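Local coordinates for protein zinc peptidase (Vibrio cholerae, PDB 2GU1) that hydrolyses the peptide cross-links between peptidoglycan strands as a zinc-dependent DD-endopeptidase, probably making way for new glycan and cell wall expansion, at residues A[253-258]-A[263-268]; A[204-209]-A[310-315]. All blocks are in the same frame, centred on the assembly; numbering follows the deposited sequence.

Interaction 1 pairs two neighbouring strands of the M23 peptidase sheet, whereas interaction 2 packs a loop, 204-209, against strand 312-318 of the same sheet, about a hundred residues further along the chain. Strand 274-281 bridges the two, pairing with 265-269 on one side and with 312-318 on the other. The two contacts do not touch: their centres are about 15 Å apart and their nearest atoms about 7 Å. Interaction 2 contains the zinc ligand His313, and His232 and Asp236 complete the metal site. Interaction 1 stands further off, the Tyr265 side chain being about 11 Å from the zinc ion and about 8 Å from the side chain of His313.

Interaction 1: residues A[253-258]-A[263-268]; sequences VIVVRK and GNYLVI
Val255 and Val267 run alongside each other out of the sheet, with Val255 CB 3.6 Å from Val267 CB; beta-branched residues suit such extended strands. On this face Tyr265 also lies alongside Arg257. Its chi1 of 81° sets the ring between its own backbone N and carbonyl carbon, where CE2 comes 3.8 Å from Arg257 CB and CE1 meets Val255 CG1. The guanidinium plane stands perpendicular to the ring, and one of its faces receives Val255 CG1. Beyond the hairpin, Tyr265 OH hydrogen-bonds to Asp46, which also makes a weak, long ion pair with Arg257.

The other face carries Val253, Val256, Leu266 and Ile268. With CG anti to the backbone N (chi1 -157°), Leu266 brings CD1 unusually close to Val256 CG2 (3.3 Å, under normal van der Waals distance), while Val253 CG1 meets the same Leu266 CD1 at 3.7 Å. Ile284, Val286 and Ile298 extend this apolar layer. At the hairpin end the aliphatic Lys258 CG reaches Asn264 OD1 at 3.2 Å, and Asn264 ND2 is bonded to the carbonyl of Leu281.

Tyr265 N to Arg257 O, 2.8 Å, is nearly straight at 167°, and Arg257 N returns a bond to Tyr265 O. Further along, Val267 O accepts Ile254 N at 3.0 Å and, weakly, Val255 N. Ile254, the extra residue, still reaches Val267 CG1 with its CD1. Two residues opposite one make a classic beta bulge, here set in an antiparallel beta hairpin of the M23 peptidase sheet.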
loop_
_atom_site.group_PDB
_atom_site.type_symbol
_atom_site.label_atom_id
_atom_site.label_comp_id
_atom_site.label_asym_id
_atom_site.label_seq_id
_atom_site.Cartn_x
_atom_site.Cartn_y
_atom_site.Cartn_z
ATOM N N VAL A 253 3.094 2.656 -10.709
ATOM C CA VAL A 253 2.809 1.245 -10.566
ATOM C C VAL A 253 3.885 0.661 -9.661
ATOM O O VAL A 253 5.068 0.702 -9.994
ATOM C CB VAL A 253 2.857 0.538 -11.935
ATOM C CG1 VAL A 253 2.536 -0.932 -11.770
ATOM C CG2 VAL A 253 1.884 1.204 -12.892
ATOM N N ILE A 254 3.481 0.121 -8.517
ATOM C CA ILE A 254 4.441 -0.448 -7.590
ATOM C C ILE A 254 4.350 -1.963 -7.511
ATOM O O ILE A 254 5.292 -2.618 -7.069
ATOM C CB ILE A 254 4.271 0.144 -6.168
ATOM C CG1 ILE A 254 2.855 -0.113 -5.649
ATOM C CG2 ILE A 254 4.551 1.642 -6.195
ATOM C CD1 ILE A 254 2.614 0.428 -4.250
ATOM N N VAL A 255 3.219 -2.521 -7.942
ATOM C CA VAL A 255 3.030 -3.966 -7.906
ATOM C C VAL A 255 2.292 -4.487 -9.136
ATOM O O VAL A 255 1.293 -3.912 -9.562
ATOM C CB VAL A 255 2.235 -4.392 -6.659
ATOM C CG1 VAL A 255 2.036 -5.898 -6.652
ATOM C CG2 VAL A 255 2.954 -3.939 -5.403
ATOM N N VAL A 256 2.798 -5.583 -9.689
ATOM C CA VAL A 256 2.217 -6.232 -10.865
ATOM C C VAL A 256 2.390 -7.726 -10.636
ATOM O O VAL A 256 3.470 -8.266 -10.877
ATOM C CB VAL A 256 2.967 -5.843 -12.158
ATOM C CG1 VAL A 256 2.356 -6.554 -13.355
ATOM C CG2 VAL A 256 2.920 -4.351 -12.356
ATOM N N ARG A 257 1.336 -8.392 -10.168
ATOM C CA ARG A 257 1.414 -9.819 -9.883
ATOM C C ARG A 257 0.290 -10.684 -10.425
ATOM O O ARG A 257 -0.781 -10.197 -10.797
ATOM C CB ARG A 257 1.458 -10.062 -8.374
ATOM C CG ARG A 257 2.606 -9.414 -7.645
ATOM C CD ARG A 257 2.830 -10.116 -6.312
ATOM N NE ARG A 257 3.708 -9.350 -5.433
ATOM C CZ ARG A 257 4.922 -8.930 -5.769
ATOM N NH1 ARG A 257 5.412 -9.200 -6.973
ATOM N NH2 ARG A 257 5.643 -8.232 -4.900
ATOM N N LYS A 258 0.560 -11.987 -10.444
ATOM C CA LYS A 258 -0.408 -12.988 -10.859
ATOM C C LYS A 258 -0.599 -13.825 -9.597
ATOM O O LYS A 258 0.265 -14.622 -9.232
ATOM C CB LYS A 258 0.141 -13.867 -11.986
ATOM C CG LYS A 258 -0.937 -14.673 -12.713
ATOM C CD LYS A 258 -1.743 -15.545 -11.759
ATOM C CE LYS A 258 -3.167 -15.775 -12.266
ATOM N NZ LYS A 258 -4.000 -16.550 -11.293
ATOM N N GLY A 263 -5.975 -13.437 -8.773
ATOM C CA GLY A 263 -5.739 -13.423 -10.210
ATOM C C GLY A 263 -4.696 -12.376 -10.536
ATOM O O GLY A 263 -3.844 -12.070 -9.695
ATOM N N ASN A 264 -4.738 -11.834 -11.751
ATOM C CA ASN A 264 -3.802 -10.786 -12.138
ATOM C C ASN A 264 -4.221 -9.510 -11.411
ATOM O O ASN A 264 -5.396 -9.120 -11.452
ATOM C CB ASN A 264 -3.853 -10.536 -13.648
ATOM C CG ASN A 264 -3.376 -11.724 -14.451
ATOM O OD1 ASN A 264 -2.256 -12.194 -14.272
ATOM N ND2 ASN A 264 -4.223 -12.214 -15.351
ATOM N N TYR A 265 -3.283 -8.861 -10.728
ATOM C CA TYR A 265 -3.646 -7.639 -10.035
ATOM C C TYR A 265 -2.554 -6.598 -10.083
ATOM O O TYR A 265 -1.383 -6.893 -10.367
ATOM C CB TYR A 265 -4.114 -7.935 -8.591
ATOM C CG TYR A 265 -3.041 -8.145 -7.544
ATOM C CD1 TYR A 265 -2.515 -7.068 -6.830
ATOM C CD2 TYR A 265 -2.607 -9.428 -7.217
ATOM C CE1 TYR A 265 -1.586 -7.267 -5.799
ATOM C CE2 TYR A 265 -1.680 -9.639 -6.190
ATOM C CZ TYR A 265 -1.179 -8.559 -5.481
ATOM O OH TYR A 265 -0.310 -8.774 -4.424
ATOM N N LEU A 266 -2.953 -5.365 -9.824
ATOM C CA LEU A 266 -2.043 -4.242 -9.902
ATOM C C LEU A 266 -2.251 -3.336 -8.697
ATOM O O LEU A 266 -3.350 -3.260 -8.146
ATOM C CB LEU A 266 -2.366 -3.478 -11.191
ATOM C CG LEU A 266 -1.415 -2.555 -11.945
ATOM C CD1 LEU A 266 -0.213 -3.337 -12.461
ATOM C CD2 LEU A 266 -2.179 -1.943 -13.116
ATOM N N VAL A 267 -1.195 -2.640 -8.300
ATOM C CA VAL A 267 -1.278 -1.705 -7.190
ATOM C C VAL A 267 -0.554 -0.438 -7.612
ATOM O O VAL A 267 0.570 -0.491 -8.117
ATOM C CB VAL A 267 -0.604 -2.246 -5.909
ATOM C CG1 VAL A 267 -0.665 -1.178 -4.812
ATOM C CG2 VAL A 267 -1.305 -3.527 -5.447
ATOM N N ILE A 268 -1.202 0.699 -7.414
ATOM C CA ILE A 268 -0.615 1.971 -7.776
ATOM C C ILE A 268 -0.472 2.813 -6.521
ATOM O O ILE A 268 -1.359 2.819 -5.669
ATOM C CB ILE A 268 -1.511 2.719 -8.803
ATOM C CG1 ILE A 268 -1.517 1.954 -10.134
ATOM C CG2 ILE A 268 -1.020 4.148 -9.001
ATOM C CD1 ILE A 268 -2.385 2.589 -11.202
#

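Interaction 2: residues A[204-209]-A[310-315]. With ZN (zinc ion), chain B.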
loop_
_atom_site.group_PDB
_atom_site.type_symbol
_atom_site.label_atom_id
_atom_site.label_comp_id
_atom_site.label_asym_id
_atom_site.label_seq_id
_atom_site.Cartn_x
_atom_site.Cartn_y
_atom_site.Cartn_z
ATOM N N TYR A 204 -14.465 6.637 -9.933
ATOM C CA TYR A 204 -14.553 5.334 -10.601
ATOM C C TYR A 204 -13.366 4.904 -11.461
ATOM O O TYR A 204 -12.770 5.721 -12.156
ATOM C CB TYR A 204 -15.808 5.307 -11.487
ATOM C CG TYR A 204 -17.094 5.538 -10.723
ATOM C CD1 TYR A 204 -17.659 4.527 -9.953
ATOM C CD2 TYR A 204 -17.721 6.783 -10.740
ATOM C CE1 TYR A 204 -18.823 4.747 -9.211
ATOM C CE2 TYR A 204 -18.877 7.015 -10.009
ATOM C CZ TYR A 204 -19.424 5.996 -9.246
ATOM O OH TYR A 204 -20.569 6.230 -8.515
ATOM N N PRO A 205 -13.017 3.602 -11.418
ATOM C CA PRO A 205 -11.911 3.026 -12.191
ATOM C C PRO A 205 -12.387 2.482 -13.544
ATOM O O PRO A 205 -11.609 1.872 -14.280
ATOM C CB PRO A 205 -11.404 1.908 -11.288
ATOM C CG PRO A 205 -12.693 1.381 -10.703
ATOM C CD PRO A 205 -13.461 2.661 -10.367
ATOM N N VAL A 206 -13.666 2.685 -13.860
ATOM C CA VAL A 206 -14.222 2.203 -15.122
ATOM C C VAL A 206 -15.199 3.225 -15.719
ATOM O O VAL A 206 -15.632 4.169 -15.041
ATOM C CB VAL A 206 -14.977 0.854 -14.944
ATOM C CG1 VAL A 206 -14.008 -0.259 -14.516
ATOM C CG2 VAL A 206 -16.084 1.014 -13.920
ATOM N N ASP A 207 -15.545 3.024 -16.988
ATOM C CA ASP A 207 -16.463 3.918 -17.675
ATOM C C ASP A 207 -17.885 3.766 -17.151
ATOM O O ASP A 207 -18.242 2.734 -16.566
ATOM C CB ASP A 207 -16.408 3.668 -19.184
ATOM C CG ASP A 207 -15.061 4.038 -19.784
ATOM O OD1 ASP A 207 -14.574 5.166 -19.530
ATOM O OD2 ASP A 207 -14.488 3.204 -20.515
ATOM N N LYS A 208 -18.694 4.802 -17.361
ATOM C CA LYS A 208 -20.077 4.813 -16.889
ATOM C C LYS A 208 -20.850 3.531 -17.157
ATOM O O LYS A 208 -21.633 3.074 -16.317
ATOM C CB LYS A 208 -20.833 6.000 -17.502
ATOM C CG LYS A 208 -20.242 7.360 -17.150
ATOM C CD LYS A 208 -21.130 8.500 -17.638
ATOM C CE LYS A 208 -20.547 9.852 -17.266
ATOM N NZ LYS A 208 -21.434 10.978 -17.686
ATOM N N ALA A 209 -20.630 2.938 -18.320
ATOM C CA ALA A 209 -21.346 1.717 -18.677
ATOM C C ALA A 209 -21.170 0.560 -17.694
ATOM O O ALA A 209 -22.046 -0.297 -17.580
ATOM C CB ALA A 209 -20.932 1.269 -20.087
ATOM N N PRO A 310 -17.109 -12.939 -13.489
ATOM C CA PRO A 310 -16.218 -11.851 -13.888
ATOM C C PRO A 310 -16.628 -10.525 -13.256
ATOM O O PRO A 310 -17.815 -10.234 -13.118
ATOM C CB PRO A 310 -16.363 -11.825 -15.406
ATOM C CG PRO A 310 -16.678 -13.245 -15.741
ATOM C CD PRO A 310 -17.682 -13.594 -14.678
ATOM N N HIS A 311 -15.634 -9.732 -12.869
ATOM C CA HIS A 311 -15.876 -8.432 -12.268
ATOM C C HIS A 311 -14.551 -7.819 -11.853
ATOM O O HIS A 311 -13.546 -8.516 -11.710
ATOM C CB HIS A 311 -16.754 -8.555 -11.015
ATOM C CG HIS A 311 -16.073 -9.232 -9.863
ATOM N ND1 HIS A 311 -15.834 -10.590 -9.833
ATOM C CD2 HIS A 311 -15.588 -8.738 -8.698
ATOM C CE1 HIS A 311 -15.237 -10.905 -8.695
ATOM N NE2 HIS A 311 -15.077 -9.800 -7.988
ATOM N N LEU A 312 -14.557 -6.512 -11.665
ATOM C CA LEU A 312 -13.370 -5.823 -11.211
ATOM C C LEU A 312 -13.551 -5.612 -9.713
ATOM O O LEU A 312 -14.612 -5.170 -9.256
ATOM C CB LEU A 312 -13.221 -4.463 -11.891
ATOM C CG LEU A 312 -12.089 -3.586 -11.347
ATOM C CD1 LEU A 312 -10.742 -4.117 -11.828
ATOM C CD2 LEU A 312 -12.280 -2.152 -11.815
ATOM N N HIS A 313 -12.526 -5.968 -8.951
ATOM C CA HIS A 313 -12.548 -5.758 -7.512
ATOM C C HIS A 313 -11.584 -4.584 -7.343
ATOM O O HIS A 313 -10.389 -4.725 -7.613
ATOM C CB HIS A 313 -12.020 -6.995 -6.782
ATOM C CG HIS A 313 -11.800 -6.784 -5.318
ATOM N ND1 HIS A 313 -12.730 -7.138 -4.363
ATOM C CD2 HIS A 313 -10.761 -6.233 -4.643
ATOM C CE1 HIS A 313 -12.272 -6.818 -3.165
ATOM N NE2 HIS A 313 -11.080 -6.266 -3.307
ATOM N N PHE A 314 -12.110 -3.435 -6.922
ATOM C CA PHE A 314 -11.320 -2.212 -6.756
ATOM C C PHE A 314 -11.118 -1.863 -5.284
ATOM O O PHE A 314 -12.048 -1.966 -4.472
ATOM C CB PHE A 314 -12.029 -1.054 -7.490
ATOM C CG PHE A 314 -11.362 0.289 -7.334
ATOM C CD1 PHE A 314 -10.072 0.510 -7.803
ATOM C CD2 PHE A 314 -12.040 1.344 -6.723
ATOM C CE1 PHE A 314 -9.463 1.770 -7.667
ATOM C CE2 PHE A 314 -11.448 2.592 -6.581
ATOM C CZ PHE A 314 -10.152 2.812 -7.052
ATOM N N GLU A 315 -9.903 -1.450 -4.935
ATOM C CA GLU A 315 -9.610 -1.090 -3.553
ATOM C C GLU A 315 -8.873 0.231 -3.430
ATOM O O GLU A 315 -8.076 0.592 -4.296
ATOM C CB GLU A 315 -8.763 -2.183 -2.881
ATOM C CG GLU A 315 -9.550 -3.411 -2.440
ATOM C CD GLU A 315 -8.679 -4.469 -1.764
ATOM O OE1 GLU A 315 -7.626 -4.116 -1.193
ATOM O OE2 GLU A 315 -9.059 -5.656 -1.796
HETATM ZN ZN ZN B . -14.647 -7.843 -4.466
#
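Pro205 sets its CG over one face of the Phe314 ring, a CH-pi contact in which CG sits 4.0 Å from the ring centroid and 20° off the ring normal. Proline suits the place because its compact, rigid ring offers C-H groups to the aromatic face, while Phe314 also meets Tyr278 and Phe237.

The remaining contacts across the interface are aliphatic. Leu312 CD2 is the shared point, 3.7 Å from Pro205 CG and also 3.7 Å from Val206 CG1, and the Val206 and Leu312 side chains pass each other head to tail. Phe314 and Leu312, two apart on the strand, both project toward the loop; each has CG anti to its backbone N, chi1 being 177° in Phe314.

Metal and polar chemistry belongs to the strand's other side. His313 ND1 binds the zinc ion at 2.0 Å, with His232 and Asp236 as further ligands. Its NE2 donates to the anti lone pair of Glu315 OE2 at 2.6 Å, close to the imidazole plane; together with the metal bond this fixes the ring's rotation. Arg277 forms a salt bridge with Glu315 OE1.

The two segments thus meet by apolar packing alone, and alternation along the strand puts Leu312 and Phe314 on that face, His313 and Glu315 on the face of the catalytic zinc.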